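Cadherin-23 (Mus musculus, PDB 5UZ8) is a calcium-binding cadherin linked to adhesion and mechanotransduction in hearing, and probably acts as part of a long extracellular filament of tandem repeats. Local coordinates at residues 46-51 against 85-90; 159-164 against 173-178; 241-246 against 309-314. All coordinates share one frame; numbering follows the deposited sequence.

Contact 1. Residues 46-51 against 85-90; sequences TYTLLD and TVRASD. With CA (calcium ion), chain H.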
# COMPACT_ATOMS: atom_id res chain seq x y z
N THR A 46 -1.09 -22.45 55.22
CA THR A 46 -0.06 -21.77 54.43
C THR A 46 -0.23 -22.14 52.95
O THR A 46 -0.36 -23.33 52.62
CB THR A 46 1.33 -22.26 54.88
OG1 THR A 46 1.52 -21.88 56.23
CG2 THR A 46 2.46 -21.70 54.04
N TYR A 47 -0.25 -21.14 52.07
CA TYR A 47 -0.37 -21.37 50.64
C TYR A 47 0.98 -21.18 49.99
O TYR A 47 1.68 -20.21 50.28
CB TYR A 47 -1.36 -20.40 49.99
CG TYR A 47 -2.77 -20.51 50.53
CD1 TYR A 47 -3.14 -19.83 51.67
CD2 TYR A 47 -3.73 -21.31 49.90
CE1 TYR A 47 -4.42 -19.95 52.20
CE2 TYR A 47 -5.00 -21.44 50.41
CZ TYR A 47 -5.36 -20.74 51.55
OH TYR A 47 -6.63 -20.86 52.04
N THR A 48 1.33 -22.12 49.12
CA THR A 48 2.46 -21.96 48.22
C THR A 48 2.02 -22.33 46.79
O THR A 48 1.00 -23.03 46.61
CB THR A 48 3.64 -22.85 48.64
OG1 THR A 48 3.22 -24.22 48.70
CG2 THR A 48 4.18 -22.44 50.01
N LEU A 49 2.79 -21.87 45.80
CA LEU A 49 2.60 -22.23 44.40
C LEU A 49 3.71 -23.16 43.92
O LEU A 49 4.90 -22.96 44.30
CB LEU A 49 2.61 -20.98 43.53
CG LEU A 49 1.55 -19.93 43.88
CD1 LEU A 49 1.49 -18.90 42.77
CD2 LEU A 49 0.17 -20.55 44.10
N LEU A 50 3.34 -24.15 43.10
CA LEU A 50 4.27 -25.13 42.53
C LEU A 50 4.10 -25.28 41.04
O LEU A 50 3.03 -25.03 40.50
CB LEU A 50 4.04 -26.50 43.15
CG LEU A 50 4.27 -26.59 44.64
CD1 LEU A 50 3.72 -27.91 45.17
CD2 LEU A 50 5.76 -26.49 44.93
N ASP A 51 5.17 -25.71 40.37
CA ASP A 51 5.09 -26.14 38.98
C ASP A 51 4.50 -25.07 38.07
O ASP A 51 3.57 -25.34 37.29
CB ASP A 51 4.31 -27.46 38.86
CG ASP A 51 5.08 -28.65 39.43
OD1 ASP A 51 6.33 -28.71 39.31
OD2 ASP A 51 4.43 -29.57 39.95
N THR A 85 0.11 -25.08 40.26
CA THR A 85 -0.50 -25.82 41.34
C THR A 85 -0.49 -24.95 42.57
O THR A 85 0.53 -24.31 42.87
CB THR A 85 0.33 -27.06 41.59
OG1 THR A 85 0.22 -27.93 40.47
CG2 THR A 85 -0.12 -27.80 42.82
N VAL A 86 -1.59 -24.94 43.31
CA VAL A 86 -1.64 -24.33 44.63
C VAL A 86 -1.59 -25.43 45.67
O VAL A 86 -2.32 -26.42 45.56
CB VAL A 86 -2.94 -23.53 44.84
CG1 VAL A 86 -2.94 -22.93 46.23
CG2 VAL A 86 -3.10 -22.42 43.81
N ARG A 87 -0.67 -25.29 46.63
CA ARG A 87 -0.57 -26.20 47.78
C ARG A 87 -1.07 -25.46 49.00
O ARG A 87 -0.58 -24.37 49.27
CB ARG A 87 0.87 -26.64 48.00
CG ARG A 87 1.09 -27.63 49.12
CD ARG A 87 2.56 -28.03 49.24
NE ARG A 87 2.83 -28.87 50.42
CZ ARG A 87 2.67 -30.19 50.48
NH1 ARG A 87 2.21 -30.89 49.43
NH2 ARG A 87 2.95 -30.85 51.61
N ALA A 88 -2.02 -26.05 49.72
CA ALA A 88 -2.54 -25.51 50.96
C ALA A 88 -2.13 -26.49 52.06
O ALA A 88 -2.55 -27.64 52.03
CB ALA A 88 -4.06 -25.41 50.87
N SER A 89 -1.28 -26.06 52.98
CA SER A 89 -0.71 -26.95 54.01
C SER A 89 -1.12 -26.42 55.38
O SER A 89 -1.10 -25.21 55.60
CB SER A 89 0.82 -26.97 53.90
OG SER A 89 1.37 -27.85 54.89
N ASP A 90 -1.51 -27.29 56.29
CA ASP A 90 -1.68 -26.85 57.66
C ASP A 90 -0.29 -26.82 58.26
O ASP A 90 0.67 -27.25 57.62
CB ASP A 90 -2.68 -27.68 58.48
CG ASP A 90 -2.23 -29.13 58.73
OD1 ASP A 90 -1.01 -29.43 58.82
OD2 ASP A 90 -3.12 -29.99 58.86
CA CA H . -5.39 -29.94 59.86
O HOH W 1 2.04 -29.87 40.45
O HOH W 2 -4.18 -31.49 61.25
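The phenol ring of Tyr47 meets Val86 at its edge, where CG1 lies near the ring plane, 4.1 Å from CD2; Ala88 CB, two residues further on, lies 4.1 Å from Tyr47 CE2 in an oblique position. Both pairs belong to an antiparallel strand pairing of the cadherin beta-sandwich, in which edge strand 46-53 runs beside 81-89. On the inner face Leu49 CD2 packs alongside Val86 CG2 at 3.8 Å, and Phe7 and Leu60 close over this apolar row. A residue as small as Ala88 suits the place beside so large a ring, whose hydroxyl reaches the backbone N of Ala34.

Six backbone hydrogen bonds join the strands, in the hydrogen-bonded pairs Thr46-Ser89, Thr48-Arg87 and Leu50-Thr85; Thr46 N to Ser89 O, at 2.8 Å and 172°, is almost straight. These pairs turn their side chains to the other, mostly polar face, where Leu50 is the exception, its CB 4.1 Å from Thr85 CB. There Thr48 has OG1 between its backbone N and carbonyl carbon (chi1 57°), which sets it against Arg87 CB at 3.4 Å. The arginine runs on extended, and its NH1 forms a salt bridge with Glu99. A water joins Thr85 OG1 to Asp51 OD2.

Beyond the pairing Asp90 binds a calcium ion shared with Asn3, Asp36, Asp38 and Asn42: its OD2 lies 2.5 Å from the metal, while OD1 accepts hydrogen bonds from Gly92 N and Arg96 N.

Contact 2. Residues 159-164 against 173-178; sequences EGKFAI and VLSSLD. With CA (calcium ion), chain G; GSH (glutathione), chain L.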
# COMPACT_ATOMS: atom_id res chain seq x y z
N GLU A 159 -8.37 8.21 -6.88
CA GLU A 159 -8.53 9.25 -7.91
C GLU A 159 -9.51 8.82 -9.02
O GLU A 159 -9.55 9.40 -10.10
CB GLU A 159 -7.17 9.67 -8.46
CG GLU A 159 -6.18 10.08 -7.37
CD GLU A 159 -4.82 10.52 -7.92
OE1 GLU A 159 -4.76 11.08 -9.06
OE2 GLU A 159 -3.81 10.27 -7.17
N GLY A 160 -10.31 7.79 -8.73
CA GLY A 160 -11.14 7.16 -9.74
C GLY A 160 -10.38 6.36 -10.78
O GLY A 160 -11.00 5.85 -11.72
N LYS A 161 -9.05 6.23 -10.62
CA LYS A 161 -8.22 5.50 -11.57
C LYS A 161 -7.85 4.10 -11.10
O LYS A 161 -7.60 3.24 -11.94
CB LYS A 161 -6.91 6.26 -11.83
CG LYS A 161 -7.05 7.75 -12.16
CD LYS A 161 -8.14 8.03 -13.16
CE LYS A 161 -7.74 7.55 -14.52
NZ LYS A 161 -8.73 8.04 -15.54
N PHE A 162 -7.75 3.91 -9.79
CA PHE A 162 -7.36 2.65 -9.18
C PHE A 162 -8.29 2.26 -8.04
O PHE A 162 -8.89 3.13 -7.38
CB PHE A 162 -5.94 2.75 -8.61
CG PHE A 162 -4.94 3.19 -9.63
CD1 PHE A 162 -4.43 2.28 -10.53
CD2 PHE A 162 -4.60 4.54 -9.75
CE1 PHE A 162 -3.56 2.68 -11.53
CE2 PHE A 162 -3.70 4.94 -10.73
CZ PHE A 162 -3.19 4.01 -11.61
N ALA A 163 -8.38 0.95 -7.82
CA ALA A 163 -9.18 0.40 -6.75
C ALA A 163 -8.42 -0.75 -6.12
O ALA A 163 -7.56 -1.39 -6.75
CB ALA A 163 -10.51 -0.10 -7.28
N ILE A 164 -8.73 -1.01 -4.87
CA ILE A 164 -8.10 -2.10 -4.15
C ILE A 164 -9.15 -3.07 -3.67
O ILE A 164 -10.25 -2.65 -3.27
CB ILE A 164 -7.27 -1.60 -2.93
CG1 ILE A 164 -6.37 -2.71 -2.38
CG2 ILE A 164 -8.18 -1.06 -1.83
CD1 ILE A 164 -5.20 -2.19 -1.54
N VAL A 173 -6.67 -1.42 -12.12
CA VAL A 173 -7.02 -0.26 -12.93
C VAL A 173 -8.53 -0.12 -12.93
O VAL A 173 -9.23 -1.03 -13.36
CB VAL A 173 -6.55 -0.42 -14.38
CG1 VAL A 173 -6.96 0.82 -15.20
CG2 VAL A 173 -5.04 -0.60 -14.42
N LEU A 174 -9.02 1.03 -12.47
CA LEU A 174 -10.48 1.26 -12.37
C LEU A 174 -11.02 2.02 -13.60
O LEU A 174 -12.17 1.86 -14.00
CB LEU A 174 -10.77 1.99 -11.05
CG LEU A 174 -12.22 2.39 -10.74
CD1 LEU A 174 -13.12 1.17 -10.56
CD2 LEU A 174 -12.25 3.30 -9.51
N SER A 175 -10.21 2.89 -14.18
CA SER A 175 -10.54 3.53 -15.44
C SER A 175 -9.27 3.83 -16.23
O SER A 175 -8.17 3.79 -15.71
CB SER A 175 -11.31 4.82 -15.21
OG SER A 175 -10.48 5.63 -14.40
N SER A 176 -9.42 4.12 -17.52
CA SER A 176 -8.26 4.12 -18.41
C SER A 176 -7.26 5.23 -18.04
O SER A 176 -7.63 6.32 -17.58
CB SER A 176 -8.69 4.24 -19.87
OG SER A 176 -9.42 5.42 -20.06
N LEU A 177 -5.99 4.92 -18.22
CA LEU A 177 -4.91 5.82 -17.93
C LEU A 177 -4.55 6.60 -19.19
O LEU A 177 -4.92 6.23 -20.30
CB LEU A 177 -3.71 5.02 -17.41
CG LEU A 177 -4.04 4.16 -16.17
CD1 LEU A 177 -2.78 3.50 -15.62
CD2 LEU A 177 -4.76 4.92 -15.06
N ASP A 178 -3.83 7.69 -18.98
CA ASP A 178 -3.31 8.54 -20.04
C ASP A 178 -2.06 9.19 -19.52
O ASP A 178 -2.11 10.13 -18.70
CB ASP A 178 -4.37 9.57 -20.45
CG ASP A 178 -3.92 10.48 -21.59
OD1 ASP A 178 -2.77 10.31 -22.10
OD2 ASP A 178 -4.71 11.38 -21.95
CA CA G . -2.24 9.00 -24.00
N1 GSH L . -9.02 9.85 -25.24
CA1 GSH L . -7.91 8.97 -25.60
C1 GSH L . -7.61 8.06 -24.42
O11 GSH L . -8.25 8.25 -23.36
O12 GSH L . -6.70 7.20 -24.56
CB1 GSH L . -6.66 9.77 -25.99
CG1 GSH L . -6.11 10.59 -24.82
CD1 GSH L . -4.73 11.12 -25.14
OE1 GSH L . -3.75 10.38 -25.19
N2 GSH L . -4.65 12.44 -25.32
CA2 GSH L . -3.39 13.14 -25.43
C2 GSH L . -3.27 14.23 -24.40
O2 GSH L . -2.59 15.21 -24.65
CB2 GSH L . -3.25 13.70 -26.85
SG2 GSH L . -3.20 12.32 -28.01
N3 GSH L . -3.88 14.01 -23.23
CA3 GSH L . -3.79 14.93 -22.10
C3 GSH L . -5.14 15.52 -21.72
O31 GSH L . -5.13 16.39 -20.83
O32 GSH L . -6.19 15.10 -22.27
O HOH W 3 -4.23 7.74 -23.31
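Two successive bends, at chi2 (-45°) and chi3 (-71°), fold the Lys161 chain back so that NZ reaches Ser176 O at 2.9 Å, with a weaker bond to Ser175 OG. In Ser175 a chi1 of 58° puts OG between its own N and carbonyl carbon, from where it donates to Gly160 O at 2.7 Å. That hydroxyl thus links the lysine to the glycine backbone, and Gly160, with positive phi, fits the turn leading into strand 162-164.

The strand pairing itself is brief: Phe162 faces Val173 as a non-hydrogen-bonded antiparallel pair, and Leu174 N donates to Lys161 O at 2.7 Å. Inside the sandwich the side chains of Phe162 and Leu177 cross at about a right angle, Phe162 CZ lying 3.9 Å from Leu177 CD2, and Tyr185 stacks on the Phe162 ring edge-to-face.

Just past Leu177, Asp178 OD1 binds calcium at 2.4 Å together with Glu127, Glu180, Asp218, a water and glutathione OE1. Asp178 OD2 accepts a hydrogen bond from glutathione N3 and forms a salt bridge with Lys181. Metal, ammonium and amide N-H therefore share one carboxylate, a setting that would probably favour its ionised form and fix its rotation.

Contact 3. Residues 241-246 against 309-314; sequences SVITML and TMLLVE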
# COMPACT_ATOMS: atom_id res chain seq x y z
N SER A 241 15.63 31.36 -47.37
CA SER A 241 14.65 30.98 -46.34
C SER A 241 13.25 31.43 -46.67
O SER A 241 13.06 32.56 -47.12
CB SER A 241 15.06 31.57 -45.01
OG SER A 241 16.21 30.89 -44.58
N VAL A 242 12.28 30.57 -46.43
CA VAL A 242 10.86 30.85 -46.73
C VAL A 242 10.06 31.01 -45.44
O VAL A 242 9.40 32.05 -45.21
CB VAL A 242 10.27 29.74 -47.60
CG1 VAL A 242 8.78 29.95 -47.85
CG2 VAL A 242 11.04 29.64 -48.91
N ILE A 243 10.14 29.99 -44.59
CA ILE A 243 9.36 29.94 -43.37
C ILE A 243 9.92 28.79 -42.55
O ILE A 243 10.51 27.86 -43.13
CB ILE A 243 7.86 29.66 -43.68
CG1 ILE A 243 7.00 29.86 -42.43
CG2 ILE A 243 7.64 28.30 -44.33
CD1 ILE A 243 5.52 29.92 -42.77
N THR A 244 9.77 28.87 -41.23
CA THR A 244 10.06 27.73 -40.35
C THR A 244 8.77 27.11 -39.83
O THR A 244 7.92 27.79 -39.22
CB THR A 244 10.95 28.15 -39.18
OG1 THR A 244 12.20 28.60 -39.69
CG2 THR A 244 11.19 26.99 -38.21
N MET A 245 8.63 25.81 -40.10
CA MET A 245 7.43 25.07 -39.77
C MET A 245 7.67 24.39 -38.43
O MET A 245 8.80 23.93 -38.15
CB MET A 245 7.13 24.03 -40.84
CG MET A 245 6.87 24.60 -42.23
SD MET A 245 5.58 25.86 -42.29
CE MET A 245 4.14 24.91 -41.81
N LEU A 246 6.63 24.33 -37.61
CA LEU A 246 6.75 23.75 -36.26
C LEU A 246 5.49 22.96 -35.92
O LEU A 246 4.38 23.49 -35.89
CB LEU A 246 7.01 24.86 -35.22
CG LEU A 246 7.12 24.39 -33.76
CD1 LEU A 246 8.40 23.59 -33.52
CD2 LEU A 246 7.04 25.56 -32.80
N THR A 309 0.10 20.00 -42.61
CA THR A 309 -0.54 21.27 -42.85
C THR A 309 -0.19 21.70 -44.27
O THR A 309 0.68 21.09 -44.91
CB THR A 309 -0.11 22.31 -41.81
OG1 THR A 309 -0.87 23.51 -42.01
CG2 THR A 309 1.35 22.62 -41.91
N MET A 310 -0.91 22.70 -44.76
CA MET A 310 -0.67 23.22 -46.09
C MET A 310 0.08 24.55 -45.99
O MET A 310 -0.10 25.31 -45.03
CB MET A 310 -1.98 23.37 -46.87
CG MET A 310 -2.71 22.05 -47.13
SD MET A 310 -1.64 20.77 -47.82
CE MET A 310 -2.66 19.28 -47.75
N LEU A 311 0.94 24.80 -46.99
CA LEU A 311 1.76 26.01 -47.01
C LEU A 311 1.60 26.64 -48.40
O LEU A 311 2.03 26.04 -49.39
CB LEU A 311 3.22 25.70 -46.72
CG LEU A 311 4.24 26.85 -46.90
CD1 LEU A 311 3.93 28.02 -45.99
CD2 LEU A 311 5.68 26.38 -46.72
N LEU A 312 0.93 27.78 -48.46
CA LEU A 312 0.77 28.51 -49.71
C LEU A 312 2.00 29.39 -49.88
O LEU A 312 2.37 30.11 -48.95
CB LEU A 312 -0.48 29.37 -49.68
CG LEU A 312 -0.61 30.43 -50.77
CD1 LEU A 312 -0.43 29.88 -52.19
CD2 LEU A 312 -1.94 31.15 -50.59
N VAL A 313 2.66 29.31 -51.03
CA VAL A 313 3.79 30.21 -51.33
C VAL A 313 3.49 30.99 -52.59
O VAL A 313 3.28 30.39 -53.65
CB VAL A 313 5.08 29.43 -51.53
CG1 VAL A 313 6.24 30.41 -51.74
CG2 VAL A 313 5.35 28.51 -50.36
N GLU A 314 3.43 32.31 -52.47
CA GLU A 314 3.27 33.19 -53.64
C GLU A 314 4.58 33.89 -53.91
O GLU A 314 5.41 34.05 -53.01
CB GLU A 314 2.11 34.19 -53.45
CG GLU A 314 2.35 35.30 -52.42
CD GLU A 314 1.38 36.46 -52.58
OE1 GLU A 314 1.59 37.51 -51.91
OE2 GLU A 314 0.42 36.34 -53.38
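Two consecutive residues of one strand, Val242 and Ile243, both send their side chains toward segment 309-314, because a classic beta bulge opposite Val279 upsets the usual alternation. Backbones here stay well apart, with CA atoms of Val242 and Val313 separated by 8.5 Å, and the contact is made by side chains across the interior of a cadherin beta-sandwich. The touching parts, 242-245 and 309-313, run nearly antiparallel, 173° apart end to end.

Leu311 packs against Ile243. Its CD2 sits 3.6 Å from Ile243 CG2, and its CD1 lies 4.1 Å from both CG2 and CD1 of the same isoleucine, and the two branched chains slide past one another in opposite directions. Ile243 places CG1 anti to its backbone N (chi1 -170°), leaving CG2 between that N and the carbonyl carbon, where it faces the leucine. Branched aliphatic residues suit such a layer, since each offers several methyls to interlock.

Met245 works differently. Its chain, bent at chi2 and chi3, brings CE tip to tip with Thr309 CG2 at 3.6 Å, while SD lies looser, 4.5 Å from Leu311 CD2. Threonine fits this buried place by dividing its branches: the methyl meets the methionine, and OG1 is hydrogen-bonded to Lys225 O. At the other end Val242 CG1 only grazes Val313 CG2, also at 4.5 Å.

Around this layer, Phe270 of strand 270-272 touches both valines; Met245 also rests on Val279 of strand 278-281 and Val295 of strand 290-298, and Phe228 of strand 227-233 packs against Thr309.

How the contacts relate
The three contacts come in order along the elongated chain, one in each cadherin repeat, with contacts 1 and 3 on opposite sides of its centre, their own centres about 107 Å apart. Contact 1 is a pairing within one sheet, mostly polar on one face and apolar on the other; contact 3 lies between the two sheets of a sandwich and is wholly apolar in its touching atoms. Contact 2 is mixed, a short pairing that passes into a loop held by side-chain hydrogen bonds. Contacts 1 and 2 are partly buried, with some exposed residues, and each ends in an aspartate that binds calcium, whereas contact 3 is buried and holds no metal ligand.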